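Pullulanase (PDB 2YOC) hydrolyses the alpha-1,6-glucosidic linkages of pullulan and related branched glucans, and is a substrate of a type 2 secretion system. Local coordinates at residues L490-F502 and Q529-D541. Residues are numbered along the deposited sequence; the frame is centred on the assembly and turned at random.
Sequences LCEVNSAVKSSEF and QVQALNTLVAQTD. With CA (calcium ion), chain L.
F502 lays one face of its ring on L533, whose CB stands 3.8 Å from the ring centroid and 13° off the normal, a CH-pi contact over the face. A532 CB meets the ring's edge at CZ, 3.8 Å away; a methyl is small enough to let the helix backbone come close to the ring there. One turn on, L536 reaches in with its two branches parted: CD1 goes to F502 and S500, while CD2 lies 3.9 Å from A496 CB. V497 CG2 packs against L536 CB, and L490 CD2 touches both L533 CD1 and V537 CG2. Leucine and valine suit this part, having no polar group that would need a partner.

Both segments belong to the pullulanase Ins domain, and the contact closes helix 529-537 onto the short helices 487-493 and 495-498; F487 and helix 512-520 extend the same core around L533. N494, just past helix 487-493 and at the N-cap of the weakly bonded helix 495-498, brings polar groups into the contact. With CG anti to the backbone N (chi1 -151°), its ND2 lies 2.7 Å from L536 O and donates weakly to Q539 OE1. Asparagine fits because its amide also offers an oxygen, OD1, which weakly caps A496 N. T540 turns CG2 to N494, and its CB lies 3.7 Å from V493 CG2. Its OG1 joins its own N on V537 O, both from the same face of that carbonyl, bracing the type I turn V537-T540. A538 O, within this turn, and D541 OD1, just after it, bind a calcium ion, at 2.8 and 2.6 Å, and the C491-C506 disulfide ties helix 487-493 to the chain beyond F502.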
loop_
_atom_site.group_PDB
_atom_site.type_symbol
_atom_site.label_atom_id
_atom_site.label_comp_id
_atom_site.label_asym_id
_atom_site.label_seq_id
_atom_site.Cartn_x
_atom_site.Cartn_y
_atom_site.Cartn_z
ATOM N N LEU B 490 -33.454 48.357 -21.792
ATOM C CA LEU B 490 -32.954 47.822 -20.535
ATOM C C LEU B 490 -33.507 48.573 -19.350
ATOM O O LEU B 490 -33.945 47.937 -18.402
ATOM C CB LEU B 490 -31.412 47.764 -20.501
ATOM C CG LEU B 490 -30.733 47.339 -19.170
ATOM C CD1 LEU B 490 -31.119 45.923 -18.732
ATOM C CD2 LEU B 490 -29.238 47.432 -19.281
ATOM N N CYS B 491 -33.533 49.912 -19.418
ATOM C CA CYS B 491 -34.036 50.760 -18.333
ATOM C C CYS B 491 -35.556 50.641 -18.155
ATOM O O CYS B 491 -36.026 50.643 -17.009
ATOM C CB CYS B 491 -33.592 52.211 -18.520
ATOM S SG CYS B 491 -31.816 52.404 -18.858
ATOM N N GLU B 492 -36.309 50.499 -19.282
ATOM C CA GLU B 492 -37.769 50.338 -19.272
ATOM C C GLU B 492 -38.177 49.084 -18.504
ATOM O O GLU B 492 -39.025 49.167 -17.608
ATOM C CB GLU B 492 -38.345 50.311 -20.694
ATOM C CG GLU B 492 -38.782 51.673 -21.203
ATOM C CD GLU B 492 -37.800 52.385 -22.115
ATOM O OE1 GLU B 492 -37.531 51.872 -23.227
ATOM O OE2 GLU B 492 -37.315 53.473 -21.727
ATOM N N VAL B 493 -37.538 47.944 -18.822
ATOM C CA VAL B 493 -37.802 46.668 -18.150
ATOM C C VAL B 493 -37.154 46.592 -16.746
ATOM O O VAL B 493 -37.808 46.177 -15.785
ATOM C CB VAL B 493 -37.532 45.413 -19.033
ATOM C CG1 VAL B 493 -38.210 45.538 -20.396
ATOM C CG2 VAL B 493 -36.045 45.150 -19.209
ATOM N N ASN B 494 -35.890 47.022 -16.626
ATOM C CA ASN B 494 -35.154 46.964 -15.374
ATOM C C ASN B 494 -35.168 48.280 -14.614
ATOM O O ASN B 494 -34.516 49.262 -15.008
ATOM C CB ASN B 494 -33.734 46.498 -15.633
ATOM C CG ASN B 494 -33.092 45.765 -14.489
ATOM O OD1 ASN B 494 -33.334 46.043 -13.301
ATOM N ND2 ASN B 494 -32.226 44.827 -14.838
ATOM N N SER B 495 -35.916 48.290 -13.509
ATOM C CA SER B 495 -36.027 49.450 -12.630
ATOM C C SER B 495 -34.648 49.809 -12.060
ATOM O O SER B 495 -34.261 50.976 -12.126
ATOM C CB SER B 495 -37.016 49.165 -11.505
ATOM O OG SER B 495 -36.800 47.890 -10.927
ATOM N N ALA B 496 -33.883 48.781 -11.593
ATOM C CA ALA B 496 -32.539 48.873 -11.002
ATOM C C ALA B 496 -31.497 49.641 -11.829
ATOM O O ALA B 496 -30.676 50.354 -11.247
ATOM C CB ALA B 496 -32.017 47.487 -10.677
ATOM N N VAL B 497 -31.529 49.496 -13.173
ATOM C CA VAL B 497 -30.596 50.153 -14.108
ATOM C C VAL B 497 -30.753 51.687 -14.098
ATOM O O VAL B 497 -29.756 52.417 -14.193
ATOM C CB VAL B 497 -30.663 49.506 -15.518
ATOM C CG1 VAL B 497 -29.760 50.211 -16.531
ATOM C CG2 VAL B 497 -30.297 48.033 -15.431
ATOM N N LYS B 498 -32.003 52.156 -13.912
ATOM C CA LYS B 498 -32.354 53.571 -13.819
ATOM C C LYS B 498 -31.700 54.213 -12.557
ATOM O O LYS B 498 -31.392 55.402 -12.568
ATOM C CB LYS B 498 -33.894 53.734 -13.827
ATOM C CG LYS B 498 -34.363 55.176 -13.944
ATOM C CD LYS B 498 -35.849 55.364 -14.077
ATOM C CE LYS B 498 -36.056 56.857 -14.228
ATOM N NZ LYS B 498 -37.488 57.249 -14.342
ATOM N N SER B 499 -31.443 53.406 -11.502
ATOM C CA SER B 499 -30.825 53.875 -10.255
ATOM C C SER B 499 -29.416 53.278 -10.016
ATOM O O SER B 499 -29.058 52.978 -8.872
ATOM C CB SER B 499 -31.753 53.625 -9.065
ATOM O OG SER B 499 -31.800 52.259 -8.684
ATOM N N SER B 500 -28.613 53.135 -11.088
ATOM C CA SER B 500 -27.258 52.574 -11.003
ATOM C C SER B 500 -26.215 53.438 -11.730
ATOM O O SER B 500 -26.579 54.332 -12.506
ATOM C CB SER B 500 -27.239 51.162 -11.579
ATOM O OG SER B 500 -27.321 51.201 -12.995
ATOM N N GLU B 501 -24.919 53.099 -11.535
ATOM C CA GLU B 501 -23.731 53.723 -12.138
ATOM C C GLU B 501 -23.761 53.828 -13.686
ATOM O O GLU B 501 -22.823 54.360 -14.291
ATOM C CB GLU B 501 -22.457 52.974 -11.686
ATOM C CG GLU B 501 -22.694 51.595 -11.082
ATOM C CD GLU B 501 -21.559 50.585 -11.146
ATOM O OE1 GLU B 501 -20.568 50.829 -11.874
ATOM O OE2 GLU B 501 -21.697 49.513 -10.513
ATOM N N PHE B 502 -24.840 53.336 -14.314
ATOM C CA PHE B 502 -25.008 53.296 -15.764
ATOM C C PHE B 502 -26.257 54.040 -16.225
ATOM O O PHE B 502 -26.522 54.106 -17.439
ATOM C CB PHE B 502 -25.042 51.829 -16.240
ATOM C CG PHE B 502 -23.936 50.977 -15.667
ATOM C CD1 PHE B 502 -22.694 50.915 -16.284
ATOM C CD2 PHE B 502 -24.129 50.252 -14.500
ATOM C CE1 PHE B 502 -21.667 50.137 -15.751
ATOM C CE2 PHE B 502 -23.104 49.470 -13.967
ATOM C CZ PHE B 502 -21.874 49.427 -14.589
ATOM N N GLN B 529 -16.207 47.091 -14.391
ATOM C CA GLN B 529 -17.417 47.687 -14.957
ATOM C C GLN B 529 -18.203 46.842 -15.935
ATOM O O GLN B 529 -19.428 46.929 -15.958
ATOM C CB GLN B 529 -17.213 49.140 -15.441
ATOM C CG GLN B 529 -16.104 49.350 -16.458
ATOM C CD GLN B 529 -15.996 50.788 -16.914
ATOM O OE1 GLN B 529 -15.388 51.069 -17.945
ATOM N NE2 GLN B 529 -16.568 51.741 -16.170
ATOM N N VAL B 530 -17.525 46.010 -16.712
ATOM C CA VAL B 530 -18.204 45.131 -17.663
ATOM C C VAL B 530 -19.142 44.166 -16.924
ATOM O O VAL B 530 -20.315 44.064 -17.286
ATOM C CB VAL B 530 -17.209 44.392 -18.595
ATOM C CG1 VAL B 530 -17.925 43.382 -19.492
ATOM C CG2 VAL B 530 -16.415 45.388 -19.434
ATOM N N GLN B 531 -18.644 43.519 -15.865
ATOM C CA GLN B 531 -19.476 42.592 -15.121
ATOM C C GLN B 531 -20.557 43.236 -14.264
ATOM O O GLN B 531 -21.594 42.617 -14.038
ATOM C CB GLN B 531 -18.651 41.520 -14.377
ATOM C CG GLN B 531 -17.797 42.022 -13.228
ATOM C CD GLN B 531 -18.634 42.266 -12.007
ATOM O OE1 GLN B 531 -19.578 41.521 -11.698
ATOM N NE2 GLN B 531 -18.372 43.380 -11.352
ATOM N N ALA B 532 -20.321 44.462 -13.787
ATOM C CA ALA B 532 -21.296 45.184 -12.967
ATOM C C ALA B 532 -22.605 45.446 -13.745
ATOM O O ALA B 532 -23.689 45.201 -13.206
ATOM C CB ALA B 532 -20.701 46.491 -12.472
ATOM N N LEU B 533 -22.496 45.910 -15.007
ATOM C CA LEU B 533 -23.655 46.169 -15.856
ATOM C C LEU B 533 -24.301 44.830 -16.242
ATOM O O LEU B 533 -25.530 44.708 -16.220
ATOM C CB LEU B 533 -23.265 46.996 -17.112
ATOM C CG LEU B 533 -24.309 47.135 -18.246
ATOM C CD1 LEU B 533 -25.595 47.791 -17.764
ATOM C CD2 LEU B 533 -23.769 47.945 -19.392
ATOM N N ASN B 534 -23.468 43.827 -16.561
ATOM C CA ASN B 534 -23.927 42.493 -16.942
ATOM C C ASN B 534 -24.844 41.871 -15.887
ATOM O O ASN B 534 -25.902 41.355 -16.247
ATOM C CB ASN B 534 -22.759 41.577 -17.255
ATOM C CG ASN B 534 -23.142 40.446 -18.166
ATOM O OD1 ASN B 534 -23.708 40.647 -19.256
ATOM N ND2 ASN B 534 -22.831 39.231 -17.734
ATOM N N THR B 535 -24.480 41.994 -14.590
ATOM C CA THR B 535 -25.262 41.509 -13.450
ATOM C C THR B 535 -26.719 42.004 -13.548
ATOM O O THR B 535 -27.651 41.208 -13.403
ATOM C CB THR B 535 -24.575 41.921 -12.138
ATOM O OG1 THR B 535 -23.211 41.502 -12.154
ATOM C CG2 THR B 535 -25.257 41.358 -10.908
ATOM N N LEU B 536 -26.897 43.309 -13.829
ATOM C CA LEU B 536 -28.198 43.953 -13.975
ATOM C C LEU B 536 -28.907 43.442 -15.222
ATOM O O LEU B 536 -30.106 43.160 -15.147
ATOM C CB LEU B 536 -28.052 45.476 -14.059
ATOM C CG LEU B 536 -27.431 46.193 -12.863
ATOM C CD1 LEU B 536 -26.806 47.470 -13.308
ATOM C CD2 LEU B 536 -28.457 46.469 -11.760
ATOM N N VAL B 537 -28.173 43.315 -16.365
ATOM C CA VAL B 537 -28.735 42.834 -17.635
ATOM C C VAL B 537 -29.347 41.462 -17.444
ATOM O O VAL B 537 -30.474 41.215 -17.876
ATOM C CB VAL B 537 -27.696 42.812 -18.773
ATOM C CG1 VAL B 537 -28.305 42.266 -20.064
ATOM C CG2 VAL B 537 -27.123 44.201 -18.998
ATOM N N ALA B 538 -28.593 40.596 -16.755
ATOM C CA ALA B 538 -28.873 39.207 -16.453
ATOM C C ALA B 538 -30.199 38.928 -15.758
ATOM O O ALA B 538 -30.689 37.797 -15.841
ATOM C CB ALA B 538 -27.722 38.618 -15.653
ATOM N N GLN B 539 -30.770 39.930 -15.064
ATOM C CA GLN B 539 -32.048 39.825 -14.350
ATOM C C GLN B 539 -33.233 39.922 -15.316
ATOM O O GLN B 539 -34.301 39.402 -15.022
ATOM C CB GLN B 539 -32.185 40.958 -13.347
ATOM C CG GLN B 539 -31.052 41.094 -12.350
ATOM C CD GLN B 539 -31.122 42.412 -11.611
ATOM O OE1 GLN B 539 -32.028 43.255 -11.800
ATOM N NE2 GLN B 539 -30.152 42.623 -10.748
ATOM N N THR B 540 -33.058 40.625 -16.435
ATOM C CA THR B 540 -34.094 40.857 -17.433
ATOM C C THR B 540 -33.746 40.275 -18.812
ATOM O O THR B 540 -34.381 40.639 -19.818
ATOM C CB THR B 540 -34.350 42.359 -17.534
ATOM O OG1 THR B 540 -33.186 43.015 -18.068
ATOM C CG2 THR B 540 -34.787 42.962 -16.209
ATOM N N ASP B 541 -32.714 39.400 -18.871
ATOM C CA ASP B 541 -32.314 38.787 -20.136
ATOM C C ASP B 541 -33.150 37.516 -20.453
ATOM O O ASP B 541 -34.073 37.150 -19.694
ATOM C CB ASP B 541 -30.770 38.593 -20.237
ATOM C CG ASP B 541 -30.086 37.512 -19.384
ATOM O OD1 ASP B 541 -30.790 36.801 -18.618
ATOM O OD2 ASP B 541 -28.838 37.389 -19.468
HETATM CA CA CA L . -31.977 35.491 -16.645
#